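Local coordinates for haloacid dehalogenase-like hydrolase (Salmonella enterica subsp. enterica serovar Typhi, PDB 4EZE), which probably hydrolyses O-phosphoserine to serine and phosphate, with magnesium as cofactor, in the last step of serine biosynthesis from 3-phosphoglycerate, at residues Phe37-Lys40 / Leu41-Leu45; Lys59-Ala63 / Leu64-Ala68; Glu82-Arg85 / Tyr86-Leu90; Leu132-Ser135 / Thr136-Thr139. One frame throughout, in Å; residues are numbered along the deposited sequence.

Contact 1: residues Phe37-Lys40 / Leu41-Leu45; sequences FQKK and LQETL
Backbone N-H groups of Leu41, Glu43 and Thr44 bond to the carbonyls of Phe37, Lys39 and Lys40, the i to i+4 pattern of the alpha-helix 34-45. The bond from Glu43 N to Lys39 O is nearly straight (176° at the hydrogen). The same two residues also pair through their side chains. Lys39 NZ reaches Glu43 OE1 at 2.8 Å, a salt bridge made to the syn lone pair of the carboxylate. Lys39 runs out extended and bends only at its last torsion (chi4 -49°), which turns the ammonium toward Glu43. Lys40 O takes two bonds, from Thr44 N at 3.2 Å and from Thr44 OG1 at 3.0 Å. They arrive from opposite faces of the carbonyl plane; chi1 of -54° sets OG1 beside its own backbone N, within reach of that oxygen. On the buried side Phe37 and Leu41 lie side by side, with CE2 of Phe37 3.7 Å from CD2 of Leu41. Phe37 also meets Phe96 edge-to-face and touches Leu70 of strand 67-75. Lys40 makes a cation-pi contact with Trp94. Gln38 and Gln42 both touch Phe57 of strand 56-62, while Thr44 packs on Tyr86 and Leu90 of helix 81-93.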
loop_
_atom_site.group_PDB
_atom_site.type_symbol
_atom_site.label_atom_id
_atom_site.label_comp_id
_atom_site.label_asym_id
_atom_site.label_seq_id
_atom_site.Cartn_x
_atom_site.Cartn_y
_atom_site.Cartn_z
ATOM N N PHE A 37 10.457 0.564 26.232
ATOM C CA PHE A 37 10.019 -0.404 25.242
ATOM C C PHE A 37 11.095 -1.456 25.022
ATOM O O PHE A 37 10.818 -2.640 24.820
ATOM C CB PHE A 37 9.681 0.311 23.926
ATOM C CG PHE A 37 9.389 -0.628 22.781
ATOM C CD1 PHE A 37 8.149 -1.225 22.659
ATOM C CD2 PHE A 37 10.351 -0.895 21.821
ATOM C CE1 PHE A 37 7.882 -2.084 21.602
ATOM C CE2 PHE A 37 10.091 -1.762 20.765
ATOM C CZ PHE A 37 8.851 -2.351 20.658
ATOM N N GLN A 38 12.338 -1.019 25.036
ATOM C CA GLN A 38 13.414 -1.959 24.897
ATOM C C GLN A 38 13.392 -2.925 26.073
ATOM O O GLN A 38 13.418 -4.144 25.895
ATOM C CB GLN A 38 14.742 -1.230 24.866
ATOM C CG GLN A 38 15.904 -2.180 24.687
ATOM C CD GLN A 38 17.206 -1.438 24.644
ATOM O OE1 GLN A 38 17.276 -0.321 24.132
ATOM N NE2 GLN A 38 18.247 -2.043 25.196
ATOM N N LYS A 39 13.340 -2.368 27.278
ATOM C CA LYS A 39 13.346 -3.168 28.496
ATOM C C LYS A 39 12.223 -4.181 28.429
ATOM O O LYS A 39 12.432 -5.399 28.525
ATOM C CB LYS A 39 13.165 -2.257 29.708
ATOM C CG LYS A 39 13.444 -2.912 31.050
ATOM C CD LYS A 39 13.580 -1.862 32.149
ATOM C CE LYS A 39 13.601 -2.493 33.533
ATOM N NZ LYS A 39 12.477 -3.460 33.699
ATOM N N LYS A 40 11.023 -3.658 28.231
ATOM C CA LYS A 40 9.820 -4.468 28.182
ATOM C C LYS A 40 9.936 -5.586 27.154
ATOM O O LYS A 40 9.420 -6.689 27.350
ATOM C CB LYS A 40 8.643 -3.560 27.847
ATOM C CG LYS A 40 7.282 -4.179 28.031
ATOM C CD LYS A 40 6.220 -3.247 27.481
ATOM C CE LYS A 40 4.852 -3.639 27.999
ATOM N NZ LYS A 40 3.889 -3.528 26.878
ATOM N N LEU A 41 10.598 -5.304 26.038
ATOM C CA LEU A 41 10.606 -6.266 24.928
ATOM C C LEU A 41 11.698 -7.316 25.108
ATOM O O LEU A 41 11.583 -8.443 24.614
ATOM C CB LEU A 41 10.725 -5.533 23.582
ATOM C CG LEU A 41 11.174 -6.166 22.254
ATOM C CD1 LEU A 41 10.025 -6.900 21.593
ATOM C CD2 LEU A 41 11.702 -5.076 21.313
ATOM N N GLN A 42 12.766 -6.956 25.812
ATOM C CA GLN A 42 13.787 -7.954 26.135
ATOM C C GLN A 42 13.173 -9.016 27.020
ATOM O O GLN A 42 13.284 -10.209 26.747
ATOM C CB GLN A 42 14.970 -7.342 26.871
ATOM C CG GLN A 42 15.498 -6.070 26.246
ATOM C CD GLN A 42 16.944 -5.841 26.607
ATOM O OE1 GLN A 42 17.306 -4.795 27.152
ATOM N NE2 GLN A 42 17.781 -6.835 26.322
ATOM N N GLU A 43 12.515 -8.566 28.084
ATOM C CA GLU A 43 11.902 -9.477 29.036
ATOM C C GLU A 43 10.871 -10.390 28.376
ATOM O O GLU A 43 10.809 -11.580 28.678
ATOM C CB GLU A 43 11.308 -8.702 30.212
ATOM C CG GLU A 43 12.346 -7.856 30.938
ATOM C CD GLU A 43 11.743 -6.952 32.004
ATOM O OE1 GLU A 43 12.395 -5.946 32.368
ATOM O OE2 GLU A 43 10.620 -7.241 32.477
ATOM N N THR A 44 10.086 -9.851 27.450
ATOM C CA THR A 44 9.070 -10.671 26.801
ATOM C C THR A 44 9.660 -11.597 25.746
ATOM O O THR A 44 9.149 -12.689 25.514
ATOM C CB THR A 44 7.962 -9.815 26.168
ATOM O OG1 THR A 44 7.431 -8.936 27.162
ATOM C CG2 THR A 44 6.825 -10.714 25.605
ATOM N N LEU A 45 10.727 -11.146 25.097
ATOM C CA LEU A 45 11.404 -11.950 24.091
ATOM C C LEU A 45 12.339 -12.993 24.706
ATOM O O LEU A 45 12.507 -14.071 24.132
ATOM C CB LEU A 45 12.199 -11.059 23.132
ATOM C CG LEU A 45 11.485 -10.418 21.939
ATOM C CD1 LEU A 45 12.515 -10.158 20.843
ATOM C CD2 LEU A 45 10.327 -11.271 21.412
#

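Contact 2: residues Lys59-Ala63 / Leu64-Ala68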
loop_
_atom_site.group_PDB
_atom_site.type_symbol
_atom_site.label_atom_id
_atom_site.label_comp_id
_atom_site.label_asym_id
_atom_site.label_seq_id
_atom_site.Cartn_x
_atom_site.Cartn_y
_atom_site.Cartn_z
ATOM N N LYS A 59 19.249 2.440 19.772
ATOM C CA LYS A 59 18.204 3.410 19.545
ATOM C C LYS A 59 18.751 4.546 18.702
ATOM O O LYS A 59 19.828 5.059 18.966
ATOM C CB LYS A 59 17.602 3.910 20.854
ATOM C CG LYS A 59 18.568 4.572 21.800
ATOM C CD LYS A 59 17.837 4.981 23.067
ATOM C CE LYS A 59 18.770 5.704 24.018
ATOM N NZ LYS A 59 18.012 6.159 25.206
ATOM N N ARG A 60 17.989 4.929 17.687
ATOM C CA ARG A 60 18.487 5.815 16.651
ATOM C C ARG A 60 17.423 6.791 16.189
ATOM O O ARG A 60 16.240 6.620 16.464
ATOM C CB ARG A 60 18.952 4.977 15.471
ATOM C CG ARG A 60 20.008 3.963 15.865
ATOM C CD ARG A 60 20.747 3.439 14.642
ATOM N NE ARG A 60 21.887 2.624 15.054
ATOM C CZ ARG A 60 22.650 1.906 14.235
ATOM N NH1 ARG A 60 22.410 1.887 12.928
ATOM N NH2 ARG A 60 23.662 1.201 14.730
ATOM N N TYR A 61 17.835 7.812 15.462
ATOM C CA TYR A 61 16.863 8.760 14.978
ATOM C C TYR A 61 17.014 9.029 13.491
ATOM O O TYR A 61 18.008 9.587 13.049
ATOM C CB TYR A 61 17.014 10.037 15.767
ATOM C CG TYR A 61 16.182 11.187 15.271
ATOM C CD1 TYR A 61 14.835 11.273 15.591
ATOM C CD2 TYR A 61 16.753 12.219 14.531
ATOM C CE1 TYR A 61 14.075 12.343 15.181
ATOM C CE2 TYR A 61 15.996 13.296 14.105
ATOM C CZ TYR A 61 14.651 13.349 14.427
ATOM O OH TYR A 61 13.863 14.407 14.021
ATOM N N ALA A 62 16.026 8.627 12.709
ATOM C CA ALA A 62 16.045 8.967 11.291
ATOM C C ALA A 62 15.485 10.374 11.061
ATOM O O ALA A 62 14.276 10.544 10.935
ATOM C CB ALA A 62 15.266 7.948 10.487
ATOM N N ALA A 63 16.373 11.370 10.980
ATOM C CA ALA A 63 15.978 12.787 10.848
ATOM C C ALA A 63 15.066 13.049 9.665
ATOM O O ALA A 63 14.180 13.892 9.731
ATOM C CB ALA A 63 17.219 13.681 10.749
ATOM N N LEU A 64 15.314 12.333 8.574
ATOM C CA LEU A 64 14.658 12.608 7.310
ATOM C C LEU A 64 13.161 12.390 7.440
ATOM O O LEU A 64 12.389 13.037 6.749
ATOM C CB LEU A 64 15.239 11.684 6.230
ATOM C CG LEU A 64 14.825 11.873 4.775
ATOM C CD1 LEU A 64 15.134 13.300 4.329
ATOM C CD2 LEU A 64 15.494 10.841 3.853
ATOM N N ILE A 65 12.745 11.485 8.330
ATOM C CA ILE A 65 11.314 11.230 8.529
ATOM C C ILE A 65 10.915 11.508 9.952
ATOM O O ILE A 65 9.861 11.080 10.410
ATOM C CB ILE A 65 10.928 9.787 8.212
ATOM C CG1 ILE A 65 11.768 8.824 9.049
ATOM C CG2 ILE A 65 11.145 9.499 6.734
ATOM C CD1 ILE A 65 11.322 7.375 8.916
ATOM N N ASN A 66 11.775 12.230 10.648
ATOM C CA ASN A 66 11.524 12.595 12.037
ATOM C C ASN A 66 11.012 11.457 12.891
ATOM O O ASN A 66 9.991 11.587 13.558
ATOM C CB ASN A 66 10.522 13.727 12.116
ATOM C CG ASN A 66 10.344 14.207 13.519
ATOM O OD1 ASN A 66 11.162 13.910 14.389
ATOM N ND2 ASN A 66 9.276 14.947 13.762
ATOM N N THR A 67 11.733 10.347 12.886
ATOM C CA THR A 67 11.264 9.151 13.557
ATOM C C THR A 67 12.391 8.539 14.347
ATOM O O THR A 67 13.382 8.097 13.776
ATOM C CB THR A 67 10.793 8.107 12.526
ATOM O OG1 THR A 67 9.713 8.645 11.766
ATOM C CG2 THR A 67 10.317 6.851 13.212
ATOM N N ALA A 68 12.245 8.510 15.665
ATOM C CA ALA A 68 13.178 7.777 16.500
ATOM C C ALA A 68 12.730 6.318 16.524
ATOM O O ALA A 68 11.555 6.045 16.727
ATOM C CB ALA A 68 13.189 8.359 17.898
#
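Tyr61 and Asn66 meet over the turn of a beta hairpin. The phenol OH donates to Asn66 OD1 at 2.8 Å. OD1 lies at the edge of the ring, near its plane, but the hydroxyl sits 44° out of the amide carbonyl plane. The ring and amide planes are 70° apart. With CG of Tyr61 anti to the backbone N (chi1 173°), the ring extends past Ala68, and CD1 of Tyr61 comes 4.1 Å from Ala68 CB. Beside this pair Ala62 and Thr67 form an antiparallel hydrogen-bonded pair. Ala62 N donates to Thr67 O at 2.9 Å, and Thr67 N returns to Ala62 O at 3.2 Å. Ala62 O also accepts from Ile65 N at 3.2 Å, on the opposite face of its plane. Asn66 and Thr67 both face Ala62, which makes a G1 beta bulge, and Asn66 has the positive phi of its first position. Asn66 N bonds to Ala63 O, and Thr67 OG1 bonds to Ile65 O at 2.8 Å; both bonds brace the turn. Arg60, next to Tyr61, forms salt bridges with Asp58 and the C-terminal carboxylate of Leu317. The hairpin joins strands 56-62 and 67-75 at one edge of the four-stranded antiparallel sheet. Its turn packs through Leu64 and Ile65 on helix 184-193, and Ala68 touches Ile34 of helix 34-45.

Contact 3: residues Glu82-Arg85 / Tyr86-Leu90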
loop_
_atom_site.group_PDB
_atom_site.type_symbol
_atom_site.label_atom_id
_atom_site.label_comp_id
_atom_site.label_asym_id
_atom_site.label_seq_id
_atom_site.Cartn_x
_atom_site.Cartn_y
_atom_site.Cartn_z
ATOM N N GLU A 82 7.291 -19.107 13.517
ATOM C CA GLU A 82 6.768 -18.987 14.859
ATOM C C GLU A 82 7.220 -17.679 15.473
ATOM O O GLU A 82 6.477 -17.061 16.214
ATOM C CB GLU A 82 7.179 -20.165 15.737
ATOM C CG GLU A 82 6.759 -20.015 17.195
ATOM C CD GLU A 82 5.263 -19.818 17.369
ATOM O OE1 GLU A 82 4.487 -20.484 16.659
ATOM O OE2 GLU A 82 4.863 -18.999 18.223
ATOM N N PHE A 83 8.452 -17.265 15.200
ATOM C CA PHE A 83 8.934 -16.041 15.822
ATOM C C PHE A 83 8.214 -14.810 15.228
ATOM O O PHE A 83 7.928 -13.833 15.930
ATOM C CB PHE A 83 10.445 -15.911 15.651
ATOM C CG PHE A 83 10.989 -14.599 16.120
ATOM C CD1 PHE A 83 11.288 -14.396 17.454
ATOM C CD2 PHE A 83 11.164 -13.547 15.226
ATOM C CE1 PHE A 83 11.777 -13.179 17.898
ATOM C CE2 PHE A 83 11.658 -12.325 15.657
ATOM C CZ PHE A 83 11.973 -12.145 16.996
ATOM N N TYR A 84 7.927 -14.866 13.930
ATOM C CA TYR A 84 7.186 -13.799 13.269
ATOM C C TYR A 84 5.798 -13.700 13.874
ATOM O O TYR A 84 5.419 -12.657 14.422
ATOM C CB TYR A 84 7.053 -13.998 11.746
ATOM C CG TYR A 84 6.002 -13.054 11.186
ATOM C CD1 TYR A 84 6.239 -11.691 11.134
ATOM C CD2 TYR A 84 4.753 -13.511 10.783
ATOM C CE1 TYR A 84 5.284 -10.809 10.670
ATOM C CE2 TYR A 84 3.791 -12.635 10.301
ATOM C CZ TYR A 84 4.061 -11.282 10.254
ATOM O OH TYR A 84 3.115 -10.381 9.805
ATOM N N ARG A 85 5.044 -14.789 13.778
ATOM C CA ARG A 85 3.701 -14.833 14.338
ATOM C C ARG A 85 3.667 -14.151 15.714
ATOM O O ARG A 85 2.826 -13.279 15.973
ATOM C CB ARG A 85 3.185 -16.280 14.423
ATOM C CG ARG A 85 1.667 -16.402 14.551
ATOM C CD ARG A 85 1.246 -17.556 15.460
ATOM N NE ARG A 85 2.000 -17.580 16.719
ATOM C CZ ARG A 85 1.681 -16.888 17.816
ATOM N NH1 ARG A 85 0.614 -16.100 17.831
ATOM N NH2 ARG A 85 2.440 -16.978 18.902
ATOM N N TYR A 86 4.601 -14.527 16.587
ATOM C CA TYR A 86 4.609 -13.977 17.941
ATOM C C TYR A 86 4.952 -12.474 17.953
ATOM O O TYR A 86 4.345 -11.690 18.686
ATOM C CB TYR A 86 5.543 -14.793 18.852
ATOM C CG TYR A 86 5.599 -14.318 20.310
ATOM C CD1 TYR A 86 4.520 -14.512 21.164
ATOM C CD2 TYR A 86 6.735 -13.689 20.833
ATOM C CE1 TYR A 86 4.558 -14.091 22.484
ATOM C CE2 TYR A 86 6.783 -13.268 22.161
ATOM C CZ TYR A 86 5.686 -13.479 22.979
ATOM O OH TYR A 86 5.688 -13.071 24.294
ATOM N N LEU A 87 5.922 -12.061 17.145
ATOM C CA LEU A 87 6.265 -10.641 17.101
ATOM C C LEU A 87 5.028 -9.806 16.660
ATOM O O LEU A 87 4.625 -8.831 17.317
ATOM C CB LEU A 87 7.461 -10.434 16.174
ATOM C CG LEU A 87 8.178 -9.083 16.293
ATOM C CD1 LEU A 87 8.492 -8.737 17.733
ATOM C CD2 LEU A 87 9.452 -9.070 15.469
ATOM N N ARG A 88 4.409 -10.250 15.580
ATOM C CA ARG A 88 3.222 -9.636 15.021
ATOM C C ARG A 88 2.097 -9.543 16.041
ATOM O O ARG A 88 1.530 -8.481 16.233
ATOM C CB ARG A 88 2.741 -10.420 13.798
ATOM C CG ARG A 88 1.470 -9.819 13.159
ATOM C CD ARG A 88 1.691 -8.346 12.770
ATOM N NE ARG A 88 2.645 -8.210 11.657
ATOM C CZ ARG A 88 3.363 -7.114 11.365
ATOM N NH1 ARG A 88 3.291 -6.002 12.114
ATOM N NH2 ARG A 88 4.179 -7.140 10.309
ATOM N N GLU A 89 1.768 -10.646 16.695
ATOM C CA GLU A 89 0.694 -10.612 17.682
ATOM C C GLU A 89 1.007 -9.594 18.780
ATOM O O GLU A 89 0.135 -8.865 19.276
ATOM C CB GLU A 89 0.495 -12.002 18.297
ATOM C CG GLU A 89 -0.113 -11.983 19.700
ATOM C CD GLU A 89 -0.086 -13.356 20.368
ATOM O OE1 GLU A 89 -0.376 -14.366 19.691
ATOM O OE2 GLU A 89 0.224 -13.438 21.574
ATOM N N LEU A 90 2.272 -9.564 19.156
ATOM C CA LEU A 90 2.765 -8.671 20.186
ATOM C C LEU A 90 2.682 -7.229 19.739
ATOM O O LEU A 90 2.486 -6.316 20.551
ATOM C CB LEU A 90 4.213 -9.027 20.470
ATOM C CG LEU A 90 4.861 -8.468 21.721
ATOM C CD1 LEU A 90 4.015 -8.808 22.935
ATOM C CD2 LEU A 90 6.226 -9.110 21.847
#
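Helix 81-93 carries a salt-bridge network of Glu82, Arg85 and Glu89 along one flank. Arg85 stands in the middle and holds both acids at the edge of its guanidinium. NH1 of Arg85 bonds to Glu89 OE1 at 2.7 Å, and NH2 of Arg85 bonds to Glu82 OE2 at 3.2 Å. Glu82 OE2 is met on its syn side, whereas Glu89 OE1 is met from 36° above the carboxylate plane. Bends at the second and third torsions (chi3 47°) lay the guanidinium alongside the helix, between the two acids, and one face of it lies over Tyr86 CA. A second pair, Tyr84 and Arg88, lies side by side one turn apart. Arg88 NE donates to Tyr84 OH at 2.9 Å in a nearly straight bond within the guanidinium plane. NH2 of Arg88 adds a weak bond to that oxygen. Arg88 CB sits over one face of the Tyr84 ring, 4.2 Å from its centroid, a CH-pi contact. Phe83 CE2 meets Leu87 CD2 at 3.9 Å. The backbone adds i to i+4 bonds, such as Arg88 N to Tyr84 O. Phe83 and Leu87 pack on Ile26 of strand 23-29. Tyr84 stacks on His298, and both Tyr84 and Arg88 touch Phe98 of strand 97-100 and Gln300 of strand 299-301. Tyr86 also touches Leu45 of helix 34-45.

Contact 4: residues Leu132-Ser135 / Thr136-Thr139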
loop_
_atom_site.group_PDB
_atom_site.type_symbol
_atom_site.label_atom_id
_atom_site.label_comp_id
_atom_site.label_asym_id
_atom_site.label_seq_id
_atom_site.Cartn_x
_atom_site.Cartn_y
_atom_site.Cartn_z
ATOM N N LEU A 132 -23.657 11.857 -5.090
ATOM C CA LEU A 132 -24.793 11.774 -5.990
ATOM C C LEU A 132 -26.054 11.257 -5.318
ATOM O O LEU A 132 -27.093 11.098 -5.963
ATOM C CB LEU A 132 -24.446 10.888 -7.194
ATOM C CG LEU A 132 -23.326 11.500 -8.035
ATOM C CD1 LEU A 132 -23.131 10.782 -9.362
ATOM C CD2 LEU A 132 -23.599 12.974 -8.254
ATOM N N GLY A 133 -25.979 10.991 -4.023
ATOM C CA GLY A 133 -27.148 10.465 -3.315
ATOM C C GLY A 133 -27.373 8.966 -3.516
ATOM O O GLY A 133 -28.477 8.460 -3.309
ATOM N N MET A 134 -26.330 8.235 -3.902
ATOM C CA MET A 134 -26.529 6.827 -4.249
ATOM C C MET A 134 -25.755 5.848 -3.392
ATOM O O MET A 134 -25.516 4.716 -3.810
ATOM C CB MET A 134 -26.100 6.578 -5.668
ATOM C CG MET A 134 -26.173 7.775 -6.583
ATOM S SD MET A 134 -26.297 7.043 -8.216
ATOM C CE MET A 134 -27.963 6.387 -8.127
ATOM N N SER A 135 -25.357 6.277 -2.206
ATOM C CA SER A 135 -24.523 5.446 -1.360
ATOM C C SER A 135 -25.160 4.109 -1.056
ATOM O O SER A 135 -24.460 3.109 -0.947
ATOM C CB SER A 135 -24.193 6.193 -0.077
ATOM O OG SER A 135 -23.468 7.358 -0.414
ATOM N N THR A 136 -26.484 4.080 -0.931
ATOM C CA THR A 136 -27.167 2.828 -0.622
ATOM C C THR A 136 -27.143 1.859 -1.807
ATOM O O THR A 136 -26.858 0.660 -1.641
ATOM C CB THR A 136 -28.614 3.061 -0.141
ATOM O OG1 THR A 136 -29.298 3.933 -1.051
ATOM C CG2 THR A 136 -28.610 3.700 1.227
ATOM N N GLN A 137 -27.436 2.376 -3.001
ATOM C CA GLN A 137 -27.432 1.550 -4.213
ATOM C C GLN A 137 -26.060 0.941 -4.415
ATOM O O GLN A 137 -25.912 -0.263 -4.602
ATOM C CB GLN A 137 -27.775 2.382 -5.445
ATOM C CG GLN A 137 -29.247 2.737 -5.591
ATOM C CD GLN A 137 -29.673 3.885 -4.692
ATOM O OE1 GLN A 137 -28.847 4.699 -4.254
ATOM N NE2 GLN A 137 -30.974 3.966 -4.422
ATOM N N ILE A 138 -25.055 1.802 -4.365
ATOM C CA ILE A 138 -23.699 1.396 -4.650
ATOM C C ILE A 138 -23.200 0.493 -3.538
ATOM O O ILE A 138 -22.587 -0.542 -3.788
ATOM C CB ILE A 138 -22.800 2.627 -4.863
ATOM C CG1 ILE A 138 -23.118 3.250 -6.225
ATOM C CG2 ILE A 138 -21.321 2.276 -4.789
ATOM C CD1 ILE A 138 -22.457 4.592 -6.423
ATOM N N THR A 139 -23.497 0.857 -2.302
ATOM C CA THR A 139 -23.056 0.020 -1.208
ATOM C C THR A 139 -23.676 -1.359 -1.318
ATOM O O THR A 139 -23.090 -2.332 -0.863
ATOM C CB THR A 139 -23.406 0.620 0.150
ATOM O OG1 THR A 139 -22.566 1.755 0.386
ATOM C CG2 THR A 139 -23.185 -0.412 1.238
HETATM O O HOH W 1 -28.313 6.436 -1.350
#
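Thr139 folds its side chain back onto Ser135, one turn earlier in the chain. Its CB lies close to Ser135 O, too close in the model to carry weight. Beyond CB, the hydroxyl OG1 donates to Ser135 O at 2.7 Å. The torsion places OG1 beside the backbone N of its own residue (chi1 -72°), where it can share the carbonyl with that N. Thr139 N bonds to Ser135 O at 2.8 Å, and the two donors come from opposite faces of the carbonyl plane. Ser135 O is thus gripped twice by one residue. This is the first turn of helix 135-146. Met134 is its N-cap residue, and Met134 O accepts from Ile138 N at 3.0 Å in an almost straight bond (174°). Just before it, Gly133 has positive phi and closes helix 124-131 with a Schellman motif. One helix therefore ends and the next begins within a few residues. A water spans the junction. It donates to Gly133 O at 2.8 Å and accepts from Thr136 N at 3.0 Å, so it serves an N-H of the first turn. On the inner side Met134 CB comes 4.2 Å from Ile138 CD1. Ile138 also touches Asp126 and Ala129 of helix 124-131 and Leu163, while Met134 rests on Met162. Ser135 touches Arg130.

Overall arrangement
Contacts 1, 2 and 3 belong to the N-terminal part of the chain, built round the four-stranded antiparallel sheet. Contacts 1 and 3 touch directly: Leu45 CD2 lies 4.1 Å from Tyr86 CE2, and their centres are 14 Å apart. Contact 2 sits at the edge strand of the same sheet, its centre about 21 Å from that of contact 1, with no touch between them. Contact 4 stands apart in the hydrolase part, about 40 Å from contact 3 between centres. It alone comes fairly near the active site: the side chain of Ile138 is about 10 Å from that of Asp116, the predicted proton donor. Asp116 binds the sodium ion together with Asp114, the predicted nucleophile, and Asp270.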